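Local coordinates for protein MXIH (Shigella flexneri, PDB 2CA5) that forms the extracellular needle of the type III secretion system, probably polymerising into the conduit that serves protein export and host-cell sensing, at residues A33-K36 with L37-P41; Q51-L54 with S55-T58; L59-N62 with A63-N66. One frame throughout, in Å; residues are numbered along the deposited sequence. Where two conformers were deposited one is given.

Contact 1 of 3, residues A33-K36 with L37-P41; sequences ALDK and LAKNP
D35 and K39 meet one helical turn apart, and their salt bridge braces the last turn of this helix. K39 NZ lies 2.8 Å from D35 OD2, on the syn side of that oxygen and 20° out of the carboxylate plane, so the ammonium group sits slightly above the plane of the acid. The two side chains cross obliquely. The carboxylate is brought over by a chi1 of -176°, which sets CG of D35 opposite its own backbone N and beside the carbonyl carbon; the lysine answers with a chain extended beyond CG, whose CE also lies 3.4 Å from D35 OD2. The pair is thus an i to i+4 bridge, the spacing at which a helix brings acid and base to the same side, and D35 O accepts the amide of K39 beneath it.

Behind the bridge runs the backbone. L37 N bonds to A33 O, and A38 N approaches L34 O at 2.8 Å in the shorter of these two links. K36 O is the last carbonyl of the segment to be used: N40 N donates to it over 3.2 Å, K39 N adds a weak bond, and a water gives it a proton at 2.7 Å from the water oxygen. The same water may tie the asparagine side chain back to the final turn through N40 ND2, though that link is doubtfully short, just where N40 leaves helical geometry and the chain passes to P41.

This is the C-terminal end of helix 22-39, leading into the turn of a helical hairpin. While the salt bridge lies at the surface, A33 and L34 rest on Y50, L37 on L47 and N40 on L46, all carried by helix 44-79.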
ATOM      1  N   ALA A  33      -1.813  13.860  -1.587  1.00 14.62           N
ATOM      2  CA  ALA A  33      -3.105  13.649  -0.926  1.00 14.41           C
ATOM      3  C   ALA A  33      -3.098  14.369   0.425  1.00 17.16           C
ATOM      4  O   ALA A  33      -4.095  14.963   0.838  1.00 16.89           O
ATOM      5  CB  ALA A  33      -3.375  12.160  -0.748  1.00 14.99           C
ATOM      6  N   LEU A  34      -1.958  14.340   1.105  1.00 14.27           N
ATOM      7  CA  LEU A  34      -1.849  15.014   2.400  1.00 14.11           C
ATOM      8  C   LEU A  34      -1.980  16.519   2.187  1.00 18.57           C
ATOM      9  O   LEU A  34      -2.635  17.217   2.954  1.00 18.85           O
ATOM     10  CB  LEU A  34      -0.504  14.689   3.069  1.00 13.37           C
ATOM     11  CG  LEU A  34      -0.306  15.232   4.496  1.00 17.32           C
ATOM     12  CD1 LEU A  34      -1.308  14.614   5.484  1.00 16.25           C
ATOM     13  CD2 LEU A  34       1.129  15.019   4.973  1.00 18.42           C
ATOM     14  N   ASP A  35      -1.361  17.003   1.118  1.00 15.67           N
ATOM     15  CA  ASP A  35      -1.382  18.420   0.783  1.00 15.55           C
ATOM     16  C   ASP A  35      -2.803  18.933   0.566  1.00 18.27           C
ATOM     17  O   ASP A  35      -3.166  20.008   1.043  1.00 17.38           O
ATOM     18  CB  ASP A  35      -0.535  18.659  -0.471  1.00 18.21           C
ATOM     19  CG  ASP A  35      -0.429  20.125  -0.835  1.00 31.36           C
ATOM     20  OD1 ASP A  35       0.252  20.873  -0.100  1.00 31.43           O
ATOM     21  OD2 ASP A  35      -1.029  20.522  -1.856  1.00 37.74           O
ATOM     22  N   LYS A  36      -3.612  18.166  -0.154  1.00 15.07           N
ATOM     23  CA  LYS A  36      -4.990  18.577  -0.406  1.00 15.49           C
ATOM     24  C   LYS A  36      -5.780  18.631   0.894  1.00 18.53           C
ATOM     25  O   LYS A  36      -6.543  19.564   1.139  1.00 17.83           O
ATOM     26  CB  LYS A  36      -5.672  17.625  -1.395  1.00 18.29           C
ATOM     27  CG  LYS A  36      -5.106  17.715  -2.804  1.00 30.96           C
ATOM     28  CD  LYS A  36      -5.925  16.904  -3.790  1.00 41.94           C
ATOM     29  CE  LYS A  36      -5.333  17.019  -5.186  1.00 56.96           C
ATOM     30  NZ  LYS A  36      -3.866  16.742  -5.183  1.00 66.97           N
ATOM     31  N   LEU A  37      -5.582  17.621   1.725  1.00 15.24           N
ATOM     32  CA  LEU A  37      -6.268  17.531   3.015  1.00 14.95           C
ATOM     33  C   LEU A  37      -5.825  18.688   3.924  1.00 18.89           C
ATOM     34  O   LEU A  37      -6.630  19.264   4.659  1.00 18.30           O
ATOM     35  CB  LEU A  37      -5.897  16.194   3.684  1.00 14.53           C
ATOM     36  CG  LEU A  37      -6.414  15.959   5.112  1.00 18.42           C
ATOM     37  CD1 LEU A  37      -7.931  16.087   5.152  1.00 18.18           C
ATOM     38  CD2 LEU A  37      -5.964  14.586   5.625  1.00 17.45           C
ATOM     39  N   ALA A  38      -4.526  18.975   3.913  1.00 15.17           N
ATOM     40  CA  ALA A  38      -3.953  20.021   4.765  1.00 15.31           C
ATOM     41  C   ALA A  38      -4.542  21.395   4.461  1.00 18.27           C
ATOM     42  O   ALA A  38      -4.682  22.230   5.351  1.00 17.23           O
ATOM     43  CB  ALA A  38      -2.424  20.054   4.614  1.00 15.95           C
ATOM     44  N   LYS A  39      -4.874  21.631   3.196  1.00 15.71           N
ATOM     45  CA  LYS A  39      -5.450  22.919   2.796  1.00 16.67           C
ATOM     46  C   LYS A  39      -6.956  23.011   3.053  1.00 22.38           C
ATOM     47  O   LYS A  39      -7.493  24.108   3.208  1.00 23.17           O
ATOM     48  CB  LYS A  39      -5.180  23.199   1.320  1.00 18.54           C
ATOM     49  CG  LYS A  39      -3.739  23.555   0.992  1.00 26.95           C
ATOM     50  CD  LYS A  39      -3.538  23.493  -0.512  1.00 28.81           C
ATOM     51  CE  LYS A  39      -2.080  23.599  -0.895  1.00 35.21           C
ATOM     52  NZ  LYS A  39      -1.875  23.168  -2.314  1.00 36.30           N
ATOM     53  N   ASN A  40      -7.642  21.871   3.078  1.00 18.71           N
ATOM     54  CA  ASN A  40      -9.100  21.869   3.290  1.00 18.32           C
ATOM     55  C   ASN A  40      -9.507  20.704   4.169  1.00 20.12           C
ATOM     56  O   ASN A  40     -10.192  19.790   3.716  1.00 18.98           O
ATOM     57  CB  ASN A  40      -9.825  21.735   1.944  1.00 20.20           C
ATOM     58  CG  ASN A  40      -9.777  23.007   1.121  1.00 47.38           C
ATOM     59  OD1 ASN A  40     -10.555  23.937   1.341  1.00 49.20           O
ATOM     60  ND2 ASN A  40      -8.892  23.034   0.133  1.00 36.68           N
ATOM     61  N   PRO A  41      -9.093  20.747   5.426  1.00 16.37           N
ATOM     62  CA  PRO A  41      -9.334  19.654   6.355  1.00 15.61           C
ATOM     63  C   PRO A  41     -10.786  19.379   6.747  1.00 19.99           C
ATOM     64  O   PRO A  41     -11.063  18.372   7.376  1.00 18.48           O
ATOM     65  CB  PRO A  41      -8.494  20.038   7.575  1.00 16.61           C
ATOM     66  CG  PRO A  41      -8.440  21.520   7.529  1.00 20.68           C
ATOM     67  CD  PRO A  41      -8.423  21.891   6.073  1.00 16.30           C
TER
HETATM   68  O   HOH W   1      -7.513  21.102  -0.797  1.00 23.73           O

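Contact 2 of 3, residues Q51-L54 with S55-T58; sequences QSKL and SEYT. With NA (sodium ion), chain F.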
ATOM      1  N   GLN A  51      -6.671   8.525   3.523  1.00 16.46           N
ATOM      2  CA  GLN A  51      -6.738   7.243   4.220  1.00 17.25           C
ATOM      3  C   GLN A  51      -6.552   6.117   3.221  1.00 20.93           C
ATOM      4  O   GLN A  51      -5.832   5.160   3.477  1.00 20.19           O
ATOM      5  CB  GLN A  51      -8.103   7.061   4.916  1.00 18.81           C
ATOM      6  CG  GLN A  51      -8.301   7.906   6.171  1.00 22.54           C
ATOM      7  CD  GLN A  51      -9.744   7.907   6.669  1.00 34.55           C
ATOM      8  OE1 GLN A  51     -10.675   7.591   5.931  1.00 31.86           O
ATOM      9  NE2 GLN A  51      -9.933   8.303   7.916  1.00 25.76           N
ATOM     10  N   SER A  52      -7.244   6.213   2.093  1.00 18.54           N
ATOM     11  CA  SER A  52      -7.154   5.173   1.075  1.00 19.10           C
ATOM     12  C   SER A  52      -5.730   5.069   0.517  1.00 22.61           C
ATOM     13  O   SER A  52      -5.191   3.974   0.336  1.00 22.36           O
ATOM     14  CB  SER A  52      -8.173   5.429  -0.042  1.00 23.24           C
ATOM     15  OG  SER A  52      -7.902   4.625  -1.175  1.00 34.53           O
ATOM     16  N   LYS A  53      -5.095   6.210   0.286  1.00 18.16           N
ATOM     17  CA  LYS A  53      -3.727   6.187  -0.219  1.00 17.79           C
ATOM     18  C   LYS A  53      -2.768   5.599   0.815  1.00 21.42           C
ATOM     19  O   LYS A  53      -1.855   4.841   0.473  1.00 20.60           O
ATOM     20  CB  LYS A  53      -3.275   7.584  -0.645  1.00 20.14           C
ATOM     21  CG  LYS A  53      -1.913   7.611  -1.309  1.00 27.16           C
ATOM     22  CD  LYS A  53      -1.876   6.758  -2.577  1.00 30.60           C
ATOM     23  CE  LYS A  53      -2.876   7.241  -3.618  1.00 36.69           C
ATOM     24  NZ  LYS A  53      -2.724   6.506  -4.912  1.00 41.13           N
ATOM     25  N   LEU A  54      -2.972   5.939   2.083  1.00 17.97           N
ATOM     26  CA  LEU A  54      -2.099   5.422   3.129  1.00 18.40           C
ATOM     27  C   LEU A  54      -2.269   3.898   3.226  1.00 25.15           C
ATOM     28  O   LEU A  54      -1.289   3.164   3.352  1.00 25.39           O
ATOM     29  CB  LEU A  54      -2.381   6.097   4.473  1.00 18.27           C
ATOM     30  CG  LEU A  54      -1.533   5.604   5.645  1.00 22.92           C
ATOM     31  CD1 LEU A  54      -0.051   5.940   5.402  1.00 22.88           C
ATOM     32  CD2 LEU A  54      -2.032   6.226   6.958  1.00 23.69           C
ATOM     33  N   SER A  55      -3.507   3.421   3.130  1.00 22.86           N
ATOM     34  CA  SER A  55      -3.762   1.978   3.177  1.00 23.50           C
ATOM     35  C   SER A  55      -3.097   1.293   1.985  1.00 28.58           C
ATOM     36  O   SER A  55      -2.495   0.234   2.122  1.00 27.76           O
ATOM     37  CB  SER A  55      -5.267   1.688   3.167  0.65 27.11           C
ATOM     38  OG  SER A  55      -5.906   2.276   4.287  0.65 37.71           O
ATOM     39  N   GLU A  56      -3.200   1.918   0.817  1.00 26.90           N
ATOM     40  CA  GLU A  56      -2.572   1.398  -0.392  1.00 27.97           C
ATOM     41  C   GLU A  56      -1.072   1.173  -0.205  1.00 35.21           C
ATOM     42  O   GLU A  56      -0.507   0.218  -0.738  1.00 34.68           O
ATOM     43  CB  GLU A  56      -2.812   2.345  -1.564  1.00 29.17           C
ATOM     44  CG  GLU A  56      -2.313   1.830  -2.888  1.00 39.64           C
ATOM     45  CD  GLU A  56      -2.824   2.650  -4.051  1.00 58.34           C
ATOM     46  OE1 GLU A  56      -3.761   3.456  -3.848  1.00 40.63           O
ATOM     47  OE2 GLU A  56      -2.288   2.488  -5.167  1.00 57.08           O
ATOM     48  N   TYR A  57      -0.424   2.051   0.552  1.00 35.30           N
ATOM     49  CA  TYR A  57       1.003   1.903   0.807  1.00 36.66           C
ATOM     50  C   TYR A  57       1.255   0.673   1.671  1.00 40.72           C
ATOM     51  O   TYR A  57       2.205  -0.066   1.443  1.00 40.89           O
ATOM     52  CB  TYR A  57       1.588   3.143   1.498  1.00 39.40           C
ATOM     53  CG  TYR A  57       2.921   2.850   2.161  1.00 42.90           C
ATOM     54  CD1 TYR A  57       4.063   2.633   1.396  1.00 45.43           C
ATOM     55  CD2 TYR A  57       3.015   2.676   3.537  1.00 43.90           C
ATOM     56  CE1 TYR A  57       5.274   2.315   1.986  1.00 46.87           C
ATOM     57  CE2 TYR A  57       4.224   2.366   4.139  1.00 45.18           C
ATOM     58  CZ  TYR A  57       5.350   2.189   3.358  1.00 54.36           C
ATOM     59  OH  TYR A  57       6.556   1.883   3.946  1.00 57.32           O
ATOM     60  N   THR A  58       0.397   0.453   2.665  1.00 36.95           N
ATOM     61  CA  THR A  58       0.536  -0.704   3.547  1.00 36.50           C
ATOM     62  C   THR A  58       0.209  -2.007   2.811  1.00 39.98           C
ATOM     63  O   THR A  58       0.856  -3.033   3.030  1.00 39.70           O
ATOM     64  CB  THR A  58      -0.291  -0.549   4.842  1.00 46.67           C
ATOM     65  OG1 THR A  58      -1.685  -0.513   4.516  1.00 52.51           O
ATOM     66  CG2 THR A  58       0.079   0.736   5.571  1.00 44.01           C
TER
HETATM   67 NA    NA F 200      -2.221   4.004  -7.275  1.00 51.26          NA
HETATM   68  O   HOH W   2      -5.968   4.954  -2.994  1.00 42.38           O
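Q51 O receives a firm bond from S55 N at 2.9 Å, and in the conformer given S55 OG also donates to it, at 3.0 Å. In that conformer the two donors reach the carbonyl oxygen from opposite faces of its plane, the hydroxyl standing well above that plane rather than on a lone pair, with a chi1 of -60° holding OG beside the serine's own backbone N. The serine is disordered over two conformers, so this second grip is provisional. T58 OG1, differently turned (chi1 65°), donates to S55 O three residues back over 2.6 Å.

The charged face is built by K53 and E56, three residues apart. Their side chains lie side by side and point the same way, the lysine chain being bent at both chi2 and chi3 while the glutamate is extended beyond CG. The main partner of K53 NZ is E29 OE1 on helix 22-39; E56 is a weaker second, its salt bridge from OE1 to K53 NZ measuring 3.4 Å. E56 divides its oxygens: OE2 binds the sodium ion at 2.6 Å, whereas OE1 takes the lysine and a proton from a water 2.8 Å away. That water also meets S52 OG, extending the polar network back by one turn. With two cations nearby, the carboxylate would probably be favoured in its ionised form.

Regular backbone bonds run underneath, from E56 N to S52 O, Y57 N to K53 O and T58 N to L54 O. The segments belong to the long helix 44-79, whose inner face here meets helix 22-39: K53 packs on L26 and L30, L54 on L30, and E56 on L26.

Contact 3 of 3, residues L59-N62 with A63-N66; sequences LYRN and AQSN
Q64 reaches back one turn and places its amide against both R61 and Y60. The polar half of this arrangement is a hydrogen bond from R61 NH1 to Q64 OE1, 3.2 Å long and fairly straight, with an N-H...O angle of 161°. The oxygen sits at the edge of the guanidinium, in its plane, although the guanidinium and amide planes are themselves 48° apart. Both chains run side by side in the same direction. The arginine is bent at chi2, which swings its guanidinium along the helix toward the glutamine, and CD of R61 passes 3.5 Å from Q64 OE1 on the way.

Van der Waals contact supplies the other half. The amide nitrogen of Q64 lies obliquely against the ring of Y60, with Q64 NE2 3.5 Å from Y60 CE2. Ring and amide planes are inclined by 61°, and the two side chains cross, so this is a contact at an angle and no stack. One amide thus serves a charged neighbour with its oxygen and an aromatic neighbour with its nitrogen side.

Main-chain bonds form a third group, and they vary in strength. A63 N to L59 O, at 2.9 Å, and N66 N to N62 O, at 3.0 Å, are the sound ones. Between them, Q64 N to Y60 O and S65 N to R61 O are both weak at 3.4 Å, and Q64 N has a second weak bond to R61 O.

All this lies in the middle of helix 44-79. R61 NE is also hydrogen-bonded to Y57 OH in the preceding turn, which probably helps to fix the guanidinium. Across the interface with helix 22-39, Y60 packs on T23 and L26, and R61 touches T23.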
ATOM      1  N   LEU A  59      -0.780  -1.969   1.923  1.00 35.32           N
ATOM      2  CA  LEU A  59      -1.127  -3.155   1.144  1.00 35.37           C
ATOM      3  C   LEU A  59       0.069  -3.565   0.286  1.00 39.06           C
ATOM      4  O   LEU A  59       0.309  -4.754   0.058  1.00 37.73           O
ATOM      5  CB  LEU A  59      -2.335  -2.891   0.245  1.00 35.83           C
ATOM      6  CG  LEU A  59      -3.698  -2.778   0.942  1.00 41.79           C
ATOM      7  CD1 LEU A  59      -4.684  -2.010   0.063  1.00 42.55           C
ATOM      8  CD2 LEU A  59      -4.246  -4.154   1.283  1.00 44.29           C
ATOM      9  N   TYR A  60       0.806  -2.567  -0.193  1.00 36.56           N
ATOM     10  CA  TYR A  60       1.986  -2.797  -1.017  1.00 37.92           C
ATOM     11  C   TYR A  60       3.022  -3.631  -0.257  1.00 42.60           C
ATOM     12  O   TYR A  60       3.600  -4.571  -0.811  1.00 43.19           O
ATOM     13  CB  TYR A  60       2.584  -1.459  -1.460  1.00 40.78           C
ATOM     14  CG  TYR A  60       3.835  -1.567  -2.303  1.00 44.99           C
ATOM     15  CD1 TYR A  60       3.827  -1.196  -3.643  1.00 47.89           C
ATOM     16  CD2 TYR A  60       5.038  -1.994  -1.749  1.00 45.97           C
ATOM     17  CE1 TYR A  60       4.976  -1.273  -4.415  1.00 50.06           C
ATOM     18  CE2 TYR A  60       6.189  -2.079  -2.511  1.00 47.15           C
ATOM     19  CZ  TYR A  60       6.151  -1.723  -3.847  1.00 57.51           C
ATOM     20  OH  TYR A  60       7.295  -1.804  -4.615  1.00 61.32           O
ATOM     21  N   ARG A  61       3.227  -3.309   1.017  1.00 37.66           N
ATOM     22  CA  ARG A  61       4.173  -4.044   1.849  1.00 37.22           C
ATOM     23  C   ARG A  61       3.645  -5.437   2.186  1.00 41.79           C
ATOM     24  O   ARG A  61       4.405  -6.401   2.224  1.00 41.95           O
ATOM     25  CB  ARG A  61       4.505  -3.261   3.130  1.00 37.92           C
ATOM     26  CG  ARG A  61       5.135  -1.885   2.883  1.00 45.84           C
ATOM     27  CD  ARG A  61       6.472  -2.011   2.157  1.00 54.70           C
ATOM     28  NE  ARG A  61       7.180  -0.736   2.063  1.00 55.37           N
ATOM     29  CZ  ARG A  61       8.321  -0.562   1.401  1.00 66.33           C
ATOM     30  NH1 ARG A  61       8.889  -1.582   0.770  1.00 52.52           N
ATOM     31  NH2 ARG A  61       8.890   0.635   1.362  1.00 50.18           N
ATOM     32  N   ASN A  62       2.339  -5.548   2.408  1.00 38.16           N
ATOM     33  CA  ASN A  62       1.731  -6.842   2.696  1.00 38.38           C
ATOM     34  C   ASN A  62       1.861  -7.767   1.488  1.00 41.98           C
ATOM     35  O   ASN A  62       2.022  -8.983   1.633  1.00 41.67           O
ATOM     36  CB  ASN A  62       0.259  -6.675   3.085  1.00 42.66           C
ATOM     37  CG  ASN A  62       0.084  -5.851   4.345  1.00 72.51           C
ATOM     38  OD1 ASN A  62       0.869  -4.942   4.617  1.00 69.46           O
ATOM     39  ND2 ASN A  62      -0.929  -6.182   5.134  1.00 65.39           N
ATOM     40  N   ALA A  63       1.816  -7.181   0.295  1.00 37.56           N
ATOM     41  CA  ALA A  63       1.955  -7.947  -0.941  1.00 36.83           C
ATOM     42  C   ALA A  63       3.353  -8.562  -1.080  1.00 38.47           C
ATOM     43  O   ALA A  63       3.505  -9.662  -1.608  1.00 37.03           O
ATOM     44  CB  ALA A  63       1.087  -8.566  -1.293  1.00 36.00           C
ATOM     45  N   GLN A  64       4.370  -7.856  -0.598  1.00 34.52           N
ATOM     46  CA  GLN A  64       5.749  -8.348  -0.675  1.00 33.68           C
ATOM     47  C   GLN A  64       5.977  -9.584   0.203  1.00 35.41           C
ATOM     48  O   GLN A  64       6.667 -10.528  -0.192  1.00 35.60           O
ATOM     49  CB  GLN A  64       6.734  -7.238  -0.293  1.00 35.29           C
ATOM     50  CG  GLN A  64       6.762  -6.064  -1.280  1.00 50.24           C
ATOM     51  CD  GLN A  64       7.811  -5.024  -0.923  1.00 69.74           C
ATOM     52  OE1 GLN A  64       7.920  -4.603   0.231  1.00 62.99           O
ATOM     53  NE2 GLN A  64       8.594  -4.609  -1.914  1.00 62.96           N
ATOM     54  N   SER A  65       5.399  -9.571   1.397  1.00 28.95           N
ATOM     55  CA  SER A  65       5.517 -10.699   2.312  1.00 27.43           C
ATOM     56  C   SER A  65       4.598 -11.827   1.857  1.00 26.89           C
ATOM     57  O   SER A  65       4.851 -13.001   2.130  1.00 24.87           O
ATOM     58  CB  SER A  65       5.179 -10.266   3.743  1.00 31.73           C
ATOM     59  OG  SER A  65       3.822 -10.509   4.051  1.00 42.59           O
ATOM     60  N   ASN A  66       3.545 -11.466   1.127  1.00 21.46           N
ATOM     61  CA  ASN A  66       2.601 -12.450   0.608  1.00 20.21           C
ATOM     62  C   ASN A  66       3.272 -13.351  -0.424  1.00 20.89           C
ATOM     63  O   ASN A  66       2.974 -14.536  -0.506  1.00 18.58           O
ATOM     64  CB  ASN A  66       1.383 -11.758  -0.010  1.00 20.23           C
ATOM     65  CG  ASN A  66       0.338 -11.390   1.025  1.00 38.80           C
ATOM     66  OD1 ASN A  66       0.348 -11.907   2.138  1.00 27.23           O
ATOM     67  ND2 ASN A  66      -0.572 -10.493   0.661  1.00 32.69           N
TER

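Overall arrangement
From the N terminus, the chain runs up helix 22-39, and contact 1 closes its last turn before the short connection to helix 44-79. Contacts 2 and 3 then follow on that second helix, adjoining in sequence with centres about 12 Å apart. All three are local, in series along the chain; none nests in or crosses another. Contacts 1 and 2 have centres about 15 Å apart without touching, and the centres of contacts 1 and 3 are about 27 Å apart. The hairpin is tied together by the packing between its two helices, near the turn beside contact 1 and farther along beside contacts 2 and 3, an arrangement consistent with a helical-hairpin needle subunit.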